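Local coordinates for T-lymphoma invasion and metastasis-inducing protein 1 (PDB 4K2P) that acts as a guanine nucleotide exchange factor for Rac and, through this PH-CC-Ex region, probably binds phosphoinositides and partner proteins such as Par-3, at residues N73-Q77 and V233-H237; H117-A121 and C197-L202; K147-E152 and N184-Q189. The protein carries 5 engineered substitutions. All coordinates share one frame; numbering follows the deposited sequence.

The three contacts run from the core of the PH-CC-Ex unit out to its coiled coil. Contacts 1 and 2 are buried and both join PH elements to CC-Ex helices: a strand to helix 233-241 in contact 1, helix 106-128 to helix 168-203 in contact 2. They touch each other, for Tyr198 and His117 of contact 2 reach the backbone of Ser74 and Val76. Contact 3 is only partly buried and pairs helix 133-161 with helix 168-203, which contact 2 also uses. Their chemistry differs accordingly: water bridges and a methyl on imidazole in contact 1, a direct histidine-serine bond and tyrosine packing in contact 2, an asparagine-aspartate bond and a calcium ion in contact 3.

Contact 1 of 3, residues N73-Q77 and V233-H237; sequences NSIVQ and VSSFH
Ile75 and His237 make the closest meeting of strand and helix: the CD1 methyl of Ile75 sits over the centre of the imidazole, 3.7 Å from the centroid of the His237 ring and 14° off its normal, a CH-pi contact. CG1 of the isoleucine follows along the ND1 and CE1 side of that ring. With its CG anti to the backbone N (chi1 -177°), His237 carries the imidazole out from the helix to the start of the strand. A water in the ring plane completes the approach, donating to Asn73 O at 2.7 Å and hydrogen-bonded to His237 NE2 at 2.9 Å. The other ring nitrogen, ND1, is bonded to Ser92 OG, so both nitrogens of this buried ring have partners and its rotation is fixed.

One turn earlier, Val233 lies athwart the Gln77 side chain. Val233 CG2 lies 3.8 Å from Gln77 OE1, and Val233 CG1 rests 4.0 Å from Gln77 CG. The glutamine chain bends at its second torsion and folds back on its own strand, where Gln77 NE2 donates to Val76 O at 3.0 Å from above the carbonyl plane. A second water links Ile75 O to Ser234 OG, so the polar links between residues 73-77 and 233-237 both pass through water.

Locally, strand residues 75-77 and helix residues 233-237 run nearly antiparallel, at 159°. Strand 75-78 pairs with strand 88-92 in the PH sheet, while Met190 and Phe193 of helix 168-203 and Pro210 and Leu213 of helix 210-214 pack against helix 233-241 from the CC-Ex part.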
ATOM      1  N   ASN A  73       0.853   1.607  -7.879  1.00 27.48           N
ATOM      2  CA  ASN A  73       1.350   0.619  -6.918  1.00 29.28           C
ATOM      3  C   ASN A  73       0.986   0.966  -5.473  1.00 27.06           C
ATOM      4  O   ASN A  73       1.744   0.703  -4.544  1.00 27.94           O
ATOM      5  CB  ASN A  73       2.869   0.445  -7.063  1.00 30.36           C
ATOM      6  CG  ASN A  73       3.256  -0.179  -8.393  1.00 33.08           C
ATOM      7  OD1 ASN A  73       2.666  -1.170  -8.823  1.00 34.72           O
ATOM      8  ND2 ASN A  73       4.249   0.397  -9.048  1.00 32.99           N
ATOM      9  N   SER A  74      -0.203   1.532  -5.297  1.00 24.82           N
ATOM     10  CA  SER A  74      -0.735   1.857  -3.980  1.00 23.84           C
ATOM     11  C   SER A  74      -1.581   0.724  -3.401  1.00 23.43           C
ATOM     12  O   SER A  74      -1.928  -0.233  -4.091  1.00 25.44           O
ATOM     13  CB  SER A  74      -1.582   3.125  -4.051  1.00 24.83           C
ATOM     14  OG  SER A  74      -0.782   4.253  -4.325  1.00 28.46           O
ATOM     15  N   ILE A  75      -1.893   0.838  -2.117  1.00 21.41           N
ATOM     16  CA  ILE A  75      -2.901   0.007  -1.484  1.00 25.39           C
ATOM     17  C   ILE A  75      -3.928   0.937  -0.853  1.00 19.68           C
ATOM     18  O   ILE A  75      -3.583   1.964  -0.293  1.00 20.18           O
ATOM     19  CB  ILE A  75      -2.301  -0.925  -0.402  1.00 27.84           C
ATOM     20  CG1 ILE A  75      -1.385  -1.975  -1.035  1.00 35.39           C
ATOM     21  CG2 ILE A  75      -3.409  -1.630   0.380  1.00 31.87           C
ATOM     22  CD1 ILE A  75      -0.535  -2.761  -0.021  1.00 36.88           C
ATOM     23  N   VAL A  76      -5.193   0.553  -0.921  1.00 21.43           N
ATOM     24  CA  VAL A  76      -6.252   1.294  -0.274  1.00 20.78           C
ATOM     25  C   VAL A  76      -6.945   0.304   0.651  1.00 22.42           C
ATOM     26  O   VAL A  76      -7.196  -0.838   0.266  1.00 22.58           O
ATOM     27  CB  VAL A  76      -7.257   1.912  -1.270  1.00 23.35           C
ATOM     28  CG1 VAL A  76      -8.174   2.887  -0.552  1.00 21.79           C
ATOM     29  CG2 VAL A  76      -6.530   2.622  -2.403  1.00 25.28           C
ATOM     30  N   GLN A  77      -7.227   0.749   1.872  1.00 21.13           N
ATOM     31  CA  GLN A  77      -7.881  -0.064   2.897  1.00 22.43           C
ATOM     32  C   GLN A  77      -8.972   0.737   3.592  1.00 21.50           C
ATOM     33  O   GLN A  77      -8.753   1.877   3.972  1.00 21.05           O
ATOM     34  CB  GLN A  77      -6.877  -0.537   3.955  1.00 22.51           C
ATOM     35  CG  GLN A  77      -5.808  -1.491   3.457  1.00 23.83           C
ATOM     36  CD  GLN A  77      -6.331  -2.896   3.283  1.00 26.20           C
ATOM     37  OE1 GLN A  77      -6.419  -3.665   4.243  1.00 28.11           O
ATOM     38  NE2 GLN A  77      -6.666  -3.248   2.054  1.00 27.37           N
ATOM     39  N   VAL A 233      -2.311  -2.393   8.004  1.00 28.23           N
ATOM     40  CA  VAL A 233      -1.797  -2.679   6.678  1.00 28.45           C
ATOM     41  C   VAL A 233      -1.199  -1.416   6.076  1.00 23.91           C
ATOM     42  O   VAL A 233      -0.189  -1.482   5.401  1.00 22.15           O
ATOM     43  CB  VAL A 233      -2.898  -3.238   5.761  1.00 33.58           C
ATOM     44  CG1 VAL A 233      -2.408  -3.351   4.317  1.00 34.46           C
ATOM     45  CG2 VAL A 233      -3.339  -4.600   6.270  1.00 35.15           C
ATOM     46  N   SER A 234      -1.813  -0.266   6.335  1.00 24.77           N
ATOM     47  CA  SER A 234      -1.358   0.985   5.728  1.00 25.85           C
ATOM     48  C   SER A 234       0.015   1.434   6.227  1.00 25.34           C
ATOM     49  O   SER A 234       0.827   1.922   5.442  1.00 25.29           O
ATOM     50  CB  SER A 234      -2.378   2.098   5.973  1.00 27.44           C
ATOM     51  OG  SER A 234      -3.596   1.805   5.318  1.00 28.21           O
ATOM     52  N   SER A 235       0.273   1.302   7.526  1.00 23.20           N
ATOM     53  CA  SER A 235       1.565   1.696   8.074  1.00 21.73           C
ATOM     54  C   SER A 235       2.647   0.666   7.719  1.00 20.29           C
ATOM     55  O   SER A 235       3.801   1.015   7.502  1.00 21.58           O
ATOM     56  CB  SER A 235       1.468   1.878   9.590  1.00 23.82           C
ATOM     57  OG  SER A 235       1.136   0.661  10.229  1.00 24.60           O
ATOM     58  N   PHE A 236       2.249  -0.598   7.665  1.00 18.58           N
ATOM     59  CA  PHE A 236       3.131  -1.690   7.272  1.00 18.02           C
ATOM     60  C   PHE A 236       3.602  -1.420   5.851  1.00 19.26           C
ATOM     61  O   PHE A 236       4.794  -1.451   5.561  1.00 20.72           O
ATOM     62  CB  PHE A 236       2.376  -3.022   7.376  1.00 19.62           C
ATOM     63  CG  PHE A 236       3.222  -4.251   7.172  1.00 21.55           C
ATOM     64  CD1 PHE A 236       4.601  -4.180   7.033  1.00 23.65           C
ATOM     65  CD2 PHE A 236       2.619  -5.494   7.127  1.00 24.10           C
ATOM     66  CE1 PHE A 236       5.357  -5.330   6.850  1.00 25.21           C
ATOM     67  CE2 PHE A 236       3.373  -6.645   6.950  1.00 26.57           C
ATOM     68  CZ  PHE A 236       4.741  -6.560   6.806  1.00 26.04           C
ATOM     69  N   HIS A 237       2.648  -1.107   4.979  1.00 19.18           N
ATOM     70  CA  HIS A 237       2.945  -0.824   3.586  1.00 19.32           C
ATOM     71  C   HIS A 237       3.839   0.390   3.475  1.00 19.57           C
ATOM     72  O   HIS A 237       4.784   0.376   2.711  1.00 19.74           O
ATOM     73  CB  HIS A 237       1.681  -0.594   2.761  1.00 20.35           C
ATOM     74  CG  HIS A 237       1.966  -0.379   1.308  1.00 21.77           C
ATOM     75  ND1 HIS A 237       1.207   0.440   0.502  1.00 24.76           N
ATOM     76  CD2 HIS A 237       2.950  -0.870   0.519  1.00 24.61           C
ATOM     77  CE1 HIS A 237       1.704   0.441  -0.720  1.00 27.02           C
ATOM     78  NE2 HIS A 237       2.765  -0.344  -0.734  1.00 27.96           N
TER
HETATM   79  O   HOH W   1       3.955  -0.217  -3.402  1.00 27.23           O
HETATM   80  O   HOH W   2      -3.430   1.410   2.599  1.00 19.63           O

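Contact 2 of 3, residues H117-A121 and C197-L202; sequences HSACA and CYLASL
His117 and Ser201 supply the one direct hydrogen bond between these helix segments. Ser201 OG meets the imidazole at its edge, in the ring plane, 3.1 Å from His117 ND1; either atom could be the donor. Across the ring His117 NE2 is bonded to the backbone N of Val76, so the imidazole is held at both nitrogens and ties the two helices to a PH strand.

The aromatic contacts centre on Tyr198. A first torsion of -63° sets Tyr198 CG beside its own backbone N and swings the ring alongside helix 106-128. Cys120 CB comes over one face, 28° off the normal and 3.8 Å from the centroid of the Tyr198 ring, with Cys120 CB only 3.4 Å from Tyr198 CZ. The imidazole of His117 stands obliquely to the phenol, their centroids 5.7 Å apart.

Helix 106-128 is the C-terminal helix characteristic of PH domains, and here residues 197-202 of the CC-Ex part cross residues 117-121 at -113°, the local axes 8.5 Å apart. His117 and Tyr198 sit where the two backbones come closest. Beyond the rings, Tyr198 OH is hydrogen-bonded to Ser74 O and to Arg194 NH1. A phenylalanine in place of Tyr198 would probably leave both the carbonyl of Ser74 and the guanidinium of Arg194 without their hydroxyl mate.

Apolar packing continues at Ala121, whose CB lies 4.0 Å from Tyr198 CB and 4.2 Å from Leu202 CD1. The other leucine methyl, CD2, turns to Ser118, while Leu137 of helix 133-161 packs against both Tyr198 and Leu202.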
ATOM      1  N   HIS A 117      -7.841   0.753  -7.220  1.00 21.16           N
ATOM      2  CA  HIS A 117      -7.157  -0.517  -7.426  1.00 23.07           C
ATOM      3  C   HIS A 117      -7.208  -0.917  -8.893  1.00 25.72           C
ATOM      4  O   HIS A 117      -6.270  -1.512  -9.411  1.00 28.49           O
ATOM      5  CB  HIS A 117      -7.780  -1.615  -6.562  1.00 21.17           C
ATOM      6  CG  HIS A 117      -7.333  -1.572  -5.139  1.00 18.37           C
ATOM      7  ND1 HIS A 117      -7.920  -2.320  -4.145  1.00 18.95           N
ATOM      8  CD2 HIS A 117      -6.350  -0.860  -4.547  1.00 18.08           C
ATOM      9  CE1 HIS A 117      -7.321  -2.067  -2.998  1.00 19.21           C
ATOM     10  NE2 HIS A 117      -6.357  -1.192  -3.217  1.00 19.69           N
ATOM     11  N   SER A 118      -8.301  -0.571  -9.563  1.00 25.78           N
ATOM     12  CA  SER A 118      -8.445  -0.854 -10.986  1.00 27.66           C
ATOM     13  C   SER A 118      -7.425  -0.065 -11.778  1.00 25.38           C
ATOM     14  O   SER A 118      -6.843  -0.567 -12.728  1.00 24.86           O
ATOM     15  CB  SER A 118      -9.855  -0.526 -11.473  1.00 32.82           C
ATOM     16  OG  SER A 118     -10.775  -1.507 -11.035  1.00 37.18           O
ATOM     17  N   ALA A 119      -7.239   1.189 -11.388  1.00 26.07           N
ATOM     18  CA  ALA A 119      -6.267   2.053 -12.026  1.00 27.69           C
ATOM     19  C   ALA A 119      -4.866   1.488 -11.827  1.00 27.11           C
ATOM     20  O   ALA A 119      -4.055   1.502 -12.741  1.00 27.15           O
ATOM     21  CB  ALA A 119      -6.357   3.464 -11.467  1.00 28.25           C
ATOM     22  N   CYS A 120      -4.587   1.015 -10.617  1.00 24.40           N
ATOM     23  CA  CYS A 120      -3.285   0.439 -10.304  1.00 25.12           C
ATOM     24  C   CYS A 120      -3.053  -0.824 -11.114  1.00 25.36           C
ATOM     25  O   CYS A 120      -1.947  -1.088 -11.570  1.00 28.01           O
ATOM     26  CB  CYS A 120      -3.171   0.139  -8.811  1.00 24.02           C
ATOM     27  SG  CYS A 120      -3.010   1.622  -7.804  1.00 26.70           S
ATOM     28  N   ALA A 121      -4.113  -1.594 -11.306  1.00 25.13           N
ATOM     29  CA  ALA A 121      -4.021  -2.848 -12.020  1.00 27.09           C
ATOM     30  C   ALA A 121      -3.678  -2.570 -13.484  1.00 28.81           C
ATOM     31  O   ALA A 121      -2.850  -3.265 -14.079  1.00 28.89           O
ATOM     32  CB  ALA A 121      -5.320  -3.621 -11.900  1.00 29.65           C
ATOM     33  N   CYS A 197      -5.243  -7.531  -3.905  1.00 26.78           N
ATOM     34  CA  CYS A 197      -6.204  -6.449  -3.802  1.00 27.69           C
ATOM     35  C   CYS A 197      -6.652  -6.032  -5.196  1.00 29.05           C
ATOM     36  O   CYS A 197      -7.845  -5.826  -5.441  1.00 31.08           O
ATOM     37  CB  CYS A 197      -5.609  -5.250  -3.064  1.00 27.58           C
ATOM     38  SG  CYS A 197      -5.552  -5.421  -1.278  1.00 29.34           S
ATOM     39  N   TYR A 198      -5.689  -5.901  -6.106  1.00 28.50           N
ATOM     40  CA  TYR A 198      -5.976  -5.480  -7.481  1.00 29.42           C
ATOM     41  C   TYR A 198      -6.869  -6.491  -8.169  1.00 30.74           C
ATOM     42  O   TYR A 198      -7.827  -6.142  -8.857  1.00 31.64           O
ATOM     43  CB  TYR A 198      -4.688  -5.330  -8.288  1.00 29.95           C
ATOM     44  CG  TYR A 198      -3.729  -4.275  -7.797  1.00 29.05           C
ATOM     45  CD1 TYR A 198      -4.066  -3.403  -6.762  1.00 27.45           C
ATOM     46  CD2 TYR A 198      -2.478  -4.153  -8.374  1.00 28.98           C
ATOM     47  CE1 TYR A 198      -3.170  -2.438  -6.329  1.00 26.78           C
ATOM     48  CE2 TYR A 198      -1.590  -3.208  -7.955  1.00 29.02           C
ATOM     49  CZ  TYR A 198      -1.930  -2.354  -6.927  1.00 26.90           C
ATOM     50  OH  TYR A 198      -1.013  -1.413  -6.535  1.00 26.57           O
ATOM     51  N   LEU A 199      -6.541  -7.760  -7.974  1.00 30.73           N
ATOM     52  CA  LEU A 199      -7.265  -8.840  -8.621  1.00 34.89           C
ATOM     53  C   LEU A 199      -8.686  -8.897  -8.092  1.00 36.15           C
ATOM     54  O   LEU A 199      -9.627  -9.098  -8.850  1.00 36.25           O
ATOM     55  CB  LEU A 199      -6.563 -10.179  -8.397  1.00 35.91           C
ATOM     56  CG  LEU A 199      -7.220 -11.386  -9.069  1.00 41.61           C
ATOM     57  CD1 LEU A 199      -7.283 -11.218 -10.583  1.00 47.81           C
ATOM     58  CD2 LEU A 199      -6.483 -12.656  -8.709  1.00 40.28           C
ATOM     59  N   ALA A 200      -8.835  -8.721  -6.782  1.00 36.57           N
ATOM     60  CA  ALA A 200     -10.146  -8.785  -6.150  1.00 40.11           C
ATOM     61  C   ALA A 200     -11.030  -7.658  -6.669  1.00 40.74           C
ATOM     62  O   ALA A 200     -12.227  -7.836  -6.895  1.00 42.17           O
ATOM     63  CB  ALA A 200     -10.011  -8.708  -4.645  1.00 40.67           C
ATOM     64  N   SER A 201     -10.420  -6.499  -6.872  1.00 38.07           N
ATOM     65  CA  SER A 201     -11.148  -5.328  -7.317  1.00 40.32           C
ATOM     66  C   SER A 201     -11.657  -5.515  -8.745  1.00 38.97           C
ATOM     67  O   SER A 201     -12.737  -5.039  -9.079  1.00 39.88           O
ATOM     68  CB  SER A 201     -10.266  -4.084  -7.199  1.00 44.72           C
ATOM     69  OG  SER A 201     -10.123  -3.707  -5.831  1.00 46.40           O
ATOM     70  N   LEU A 202     -10.885  -6.189  -9.595  1.00 38.91           N
ATOM     71  CA  LEU A 202     -11.352  -6.482 -10.945  1.00 45.37           C
ATOM     72  C   LEU A 202     -12.420  -7.580 -10.964  1.00 48.68           C
ATOM     73  O   LEU A 202     -13.351  -7.515 -11.758  1.00 50.70           O
ATOM     74  CB  LEU A 202     -10.192  -6.888 -11.853  1.00 50.71           C
ATOM     75  CG  LEU A 202      -9.177  -5.819 -12.261  1.00 52.55           C
ATOM     76  CD1 LEU A 202      -8.128  -6.443 -13.163  1.00 57.10           C
ATOM     77  CD2 LEU A 202      -9.839  -4.644 -12.963  1.00 53.34           C
TER

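Contact 3 of 3, residues K147-E152 and N184-Q189; sequences KIDMDE and NLEQFQ. With CA (calcium ion), chain E.
First torsions near -70° at Asn184 and Phe188 turn both side chains toward helix 133-161: the amide of Asn184 comes out beside Asp151, and the phenyl ring of Phe188 lies against the side chains of Lys147 and Ile148. Asn184 ND2 donates to Asp151 OD2 at 3.2 Å, nearly in the amide plane and nearly along the C-O axis of the carboxylate. The other end of the same amide holds a metal: Asn184 OD1 binds a calcium ion at 2.3 Å, and five waters also bind the ion. Together the bond to Asp151 and the calcium ion probably fix the rotation of this amide, and calcium drawing on OD1 would probably make the ND2 hydrogens stronger donors.

The Phe188 ring has its own helix on one face, where the backbone oxygen of Asn184 lies one turn earlier, and takes Lys147 on the other. Lys147 CB packs over that second face, 4.0 Å from the Phe188 centroid and 19° off the normal, a CH-pi contact. Ile148 and Phe188 point past one another, Ile148 CG1 3.5 Å from Phe188 CB.

The other branch of the isoleucine, CG2, faces the leucine, 4.0 Å from Leu185 CD2, and the same Leu185 methyl also packs on Asp151 CB and Glu152 CG. Past these apolar groups a water joins Glu152 and Gln189, donating to Glu152 OE2 at 2.7 Å and accepting from Gln189 NE2 at 3.0 Å.

Over these residues the helices run antiparallel, at 163°, their local axes 9.8 Å apart. Apolar side chains in the seam, flanked by polar pairs, are what an antiparallel coiled coil presents, here formed by helix 133-161 and helix 168-203 of the CC-Ex region.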
ATOM      1  N   LYS A 147       8.699 -17.086  -5.154  1.00 28.09           N
ATOM      2  CA  LYS A 147       9.791 -16.370  -4.507  1.00 27.07           C
ATOM      3  C   LYS A 147       9.702 -16.484  -2.995  1.00 26.71           C
ATOM      4  O   LYS A 147      10.722 -16.578  -2.316  1.00 25.66           O
ATOM      5  CB  LYS A 147       9.796 -14.894  -4.925  1.00 27.39           C
ATOM      6  CG  LYS A 147      10.394 -14.670  -6.310  1.00 32.88           C
ATOM      7  CD  LYS A 147      10.510 -13.203  -6.702  1.00 39.88           C
ATOM      8  CE  LYS A 147       9.172 -12.587  -7.028  1.00 47.28           C
ATOM      9  NZ  LYS A 147       9.315 -11.228  -7.639  1.00 54.55           N
ATOM     10  N   ILE A 148       8.481 -16.503  -2.478  1.00 24.71           N
ATOM     11  CA  ILE A 148       8.259 -16.614  -1.048  1.00 25.21           C
ATOM     12  C   ILE A 148       8.657 -18.006  -0.582  1.00 25.57           C
ATOM     13  O   ILE A 148       9.265 -18.164   0.471  1.00 28.33           O
ATOM     14  CB  ILE A 148       6.783 -16.326  -0.682  1.00 25.02           C
ATOM     15  CG1 ILE A 148       6.494 -14.833  -0.818  1.00 26.08           C
ATOM     16  CG2 ILE A 148       6.457 -16.778   0.734  1.00 25.62           C
ATOM     17  CD1 ILE A 148       5.005 -14.493  -0.866  1.00 26.37           C
ATOM     18  N   ASP A 149       8.289 -19.012  -1.360  1.00 26.20           N
ATOM     19  CA  ASP A 149       8.591 -20.385  -1.010  1.00 30.33           C
ATOM     20  C   ASP A 149      10.105 -20.582  -0.903  1.00 28.66           C
ATOM     21  O   ASP A 149      10.605 -21.174   0.055  1.00 28.12           O
ATOM     22  CB  ASP A 149       8.000 -21.342  -2.047  1.00 36.67           C
ATOM     23  CG  ASP A 149       8.191 -22.799  -1.667  1.00 43.26           C
ATOM     24  OD1 ASP A 149       7.807 -23.176  -0.537  1.00 45.01           O
ATOM     25  OD2 ASP A 149       8.731 -23.563  -2.495  1.00 46.77           O
ATOM     26  N   MET A 150      10.822 -20.048  -1.883  1.00 27.87           N
ATOM     27  CA  MET A 150      12.268 -20.191  -1.965  1.00 28.40           C
ATOM     28  C   MET A 150      12.951 -19.492  -0.785  1.00 27.29           C
ATOM     29  O   MET A 150      13.767 -20.101  -0.096  1.00 27.15           O
ATOM     30  CB  MET A 150      12.776 -19.639  -3.305  1.00 29.20           C
ATOM     31  CG  MET A 150      14.288 -19.669  -3.480  1.00 31.49           C
ATOM     32  SD  MET A 150      14.981 -21.326  -3.275  1.00 36.03           S
ATOM     33  CE  MET A 150      14.288 -22.154  -4.701  1.00 40.12           C
ATOM     34  N   ASP A 151      12.598 -18.236  -0.521  1.00 24.43           N
ATOM     35  CA  ASP A 151      13.270 -17.497   0.547  1.00 25.86           C
ATOM     36  C   ASP A 151      12.899 -18.026   1.934  1.00 26.32           C
ATOM     37  O   ASP A 151      13.699 -17.927   2.866  1.00 27.25           O
ATOM     38  CB  ASP A 151      12.957 -16.002   0.451  1.00 26.63           C
ATOM     39  CG  ASP A 151      13.901 -15.272  -0.484  1.00 32.66           C
ATOM     40  OD1 ASP A 151      14.519 -15.938  -1.348  1.00 37.20           O
ATOM     41  OD2 ASP A 151      14.012 -14.030  -0.368  1.00 32.97           O
ATOM     42  N   GLU A 152      11.712 -18.613   2.067  1.00 25.35           N
ATOM     43  CA  GLU A 152      11.320 -19.245   3.324  1.00 28.06           C
ATOM     44  C   GLU A 152      12.183 -20.474   3.590  1.00 27.33           C
ATOM     45  O   GLU A 152      12.587 -20.735   4.714  1.00 30.08           O
ATOM     46  CB  GLU A 152       9.845 -19.649   3.310  1.00 30.15           C
ATOM     47  CG  GLU A 152       8.902 -18.532   3.704  1.00 31.87           C
ATOM     48  CD  GLU A 152       7.446 -18.934   3.607  1.00 34.88           C
ATOM     49  OE1 GLU A 152       7.152 -20.021   3.066  1.00 38.10           O
ATOM     50  OE2 GLU A 152       6.590 -18.147   4.054  1.00 34.37           O
ATOM     51  N   ASN A 184      13.148  -9.631   2.790  1.00 22.17           N
ATOM     52  CA  ASN A 184      12.676  -9.990   1.456  1.00 23.05           C
ATOM     53  C   ASN A 184      11.259 -10.506   1.532  1.00 22.98           C
ATOM     54  O   ASN A 184      10.434 -10.213   0.676  1.00 22.50           O
ATOM     55  CB  ASN A 184      13.554 -11.059   0.804  1.00 23.10           C
ATOM     56  CG  ASN A 184      14.910 -10.541   0.395  1.00 26.45           C
ATOM     57  OD1 ASN A 184      15.166  -9.344   0.415  1.00 25.75           O
ATOM     58  ND2 ASN A 184      15.788 -11.451   0.000  1.00 31.20           N
ATOM     59  N   LEU A 185      10.998 -11.299   2.565  1.00 23.31           N
ATOM     60  CA  LEU A 185       9.710 -11.947   2.733  1.00 23.57           C
ATOM     61  C   LEU A 185       8.636 -10.921   3.109  1.00 22.83           C
ATOM     62  O   LEU A 185       7.494 -11.049   2.688  1.00 22.10           O
ATOM     63  CB  LEU A 185       9.818 -13.064   3.777  1.00 25.56           C
ATOM     64  CG  LEU A 185      10.545 -14.303   3.256  1.00 25.73           C
ATOM     65  CD1 LEU A 185      10.944 -15.244   4.386  1.00 27.46           C
ATOM     66  CD2 LEU A 185       9.684 -15.042   2.251  1.00 26.77           C
ATOM     67  N   GLU A 186       9.009  -9.896   3.866  1.00 23.40           N
ATOM     68  CA  GLU A 186       8.095  -8.795   4.152  1.00 25.88           C
ATOM     69  C   GLU A 186       7.669  -8.099   2.875  1.00 26.13           C
ATOM     70  O   GLU A 186       6.496  -7.782   2.691  1.00 25.96           O
ATOM     71  CB  GLU A 186       8.730  -7.762   5.067  1.00 30.24           C
ATOM     72  CG  GLU A 186       8.762  -8.124   6.524  1.00 34.14           C
ATOM     73  CD  GLU A 186       9.312  -6.981   7.355  1.00 35.61           C
ATOM     74  OE1 GLU A 186      10.378  -6.445   6.986  1.00 38.13           O
ATOM     75  OE2 GLU A 186       8.666  -6.588   8.345  1.00 32.80           O
ATOM     76  N   GLN A 187       8.646  -7.855   2.007  1.00 25.73           N
ATOM     77  CA  GLN A 187       8.427  -7.176   0.738  1.00 26.93           C
ATOM     78  C   GLN A 187       7.547  -8.024  -0.170  1.00 24.38           C
ATOM     79  O   GLN A 187       6.625  -7.512  -0.800  1.00 25.46           O
ATOM     80  CB  GLN A 187       9.772  -6.879   0.072  1.00 33.79           C
ATOM     81  CG  GLN A 187       9.716  -6.296  -1.342  1.00 43.87           C
ATOM     82  CD  GLN A 187       9.237  -4.859  -1.372  1.00 54.28           C
ATOM     83  OE1 GLN A 187       9.974  -3.941  -1.005  1.00 61.18           O
ATOM     84  NE2 GLN A 187       8.004  -4.652  -1.831  1.00 55.51           N
ATOM     85  N   PHE A 188       7.820  -9.325  -0.213  1.00 20.87           N
ATOM     86  CA  PHE A 188       7.104 -10.237  -1.090  1.00 21.76           C
ATOM     87  C   PHE A 188       5.650 -10.382  -0.650  1.00 22.86           C
ATOM     88  O   PHE A 188       4.753 -10.438  -1.490  1.00 23.72           O
ATOM     89  CB  PHE A 188       7.757 -11.624  -1.115  1.00 24.19           C
ATOM     90  CG  PHE A 188       9.083 -11.687  -1.832  1.00 25.37           C
ATOM     91  CD1 PHE A 188       9.409 -10.791  -2.837  1.00 29.11           C
ATOM     92  CD2 PHE A 188      10.000 -12.672  -1.510  1.00 26.61           C
ATOM     93  CE1 PHE A 188      10.631 -10.870  -3.492  1.00 32.32           C
ATOM     94  CE2 PHE A 188      11.220 -12.749  -2.160  1.00 29.04           C
ATOM     95  CZ  PHE A 188      11.529 -11.847  -3.156  1.00 32.05           C
ATOM     96  N   GLN A 189       5.425 -10.457   0.660  1.00 21.23           N
ATOM     97  CA  GLN A 189       4.086 -10.661   1.202  1.00 22.04           C
ATOM     98  C   GLN A 189       3.241  -9.416   1.016  1.00 20.73           C
ATOM     99  O   GLN A 189       2.030  -9.498   0.844  1.00 20.80           O
ATOM    100  CB  GLN A 189       4.137 -11.028   2.682  1.00 23.78           C
ATOM    101  CG  GLN A 189       4.727 -12.394   2.968  1.00 25.84           C
ATOM    102  CD  GLN A 189       3.801 -13.524   2.588  1.00 26.33           C
ATOM    103  OE1 GLN A 189       2.703 -13.305   2.087  1.00 25.35           O
ATOM    104  NE2 GLN A 189       4.243 -14.741   2.822  1.00 27.42           N
TER
HETATM  105 CA    CA E1001      15.993  -7.220   0.022  1.00 53.24          CA
HETATM  106  O   HOH W   3       6.803 -15.484   4.247  1.00 29.25           O
HETATM  107  O   HOH W   4      16.150  -5.599  -1.795  1.00 39.86           O
HETATM  108  O   HOH W   5      16.461  -7.614   2.328  1.00 35.45           O
HETATM  109  O   HOH W   6      18.253  -6.408   0.385  1.00 45.28           O
HETATM  110  O   HOH W   7      13.590  -6.860  -0.158  1.00 46.96           O
HETATM  111  O   HOH W   8      16.701  -8.680  -1.815  1.00 39.96           O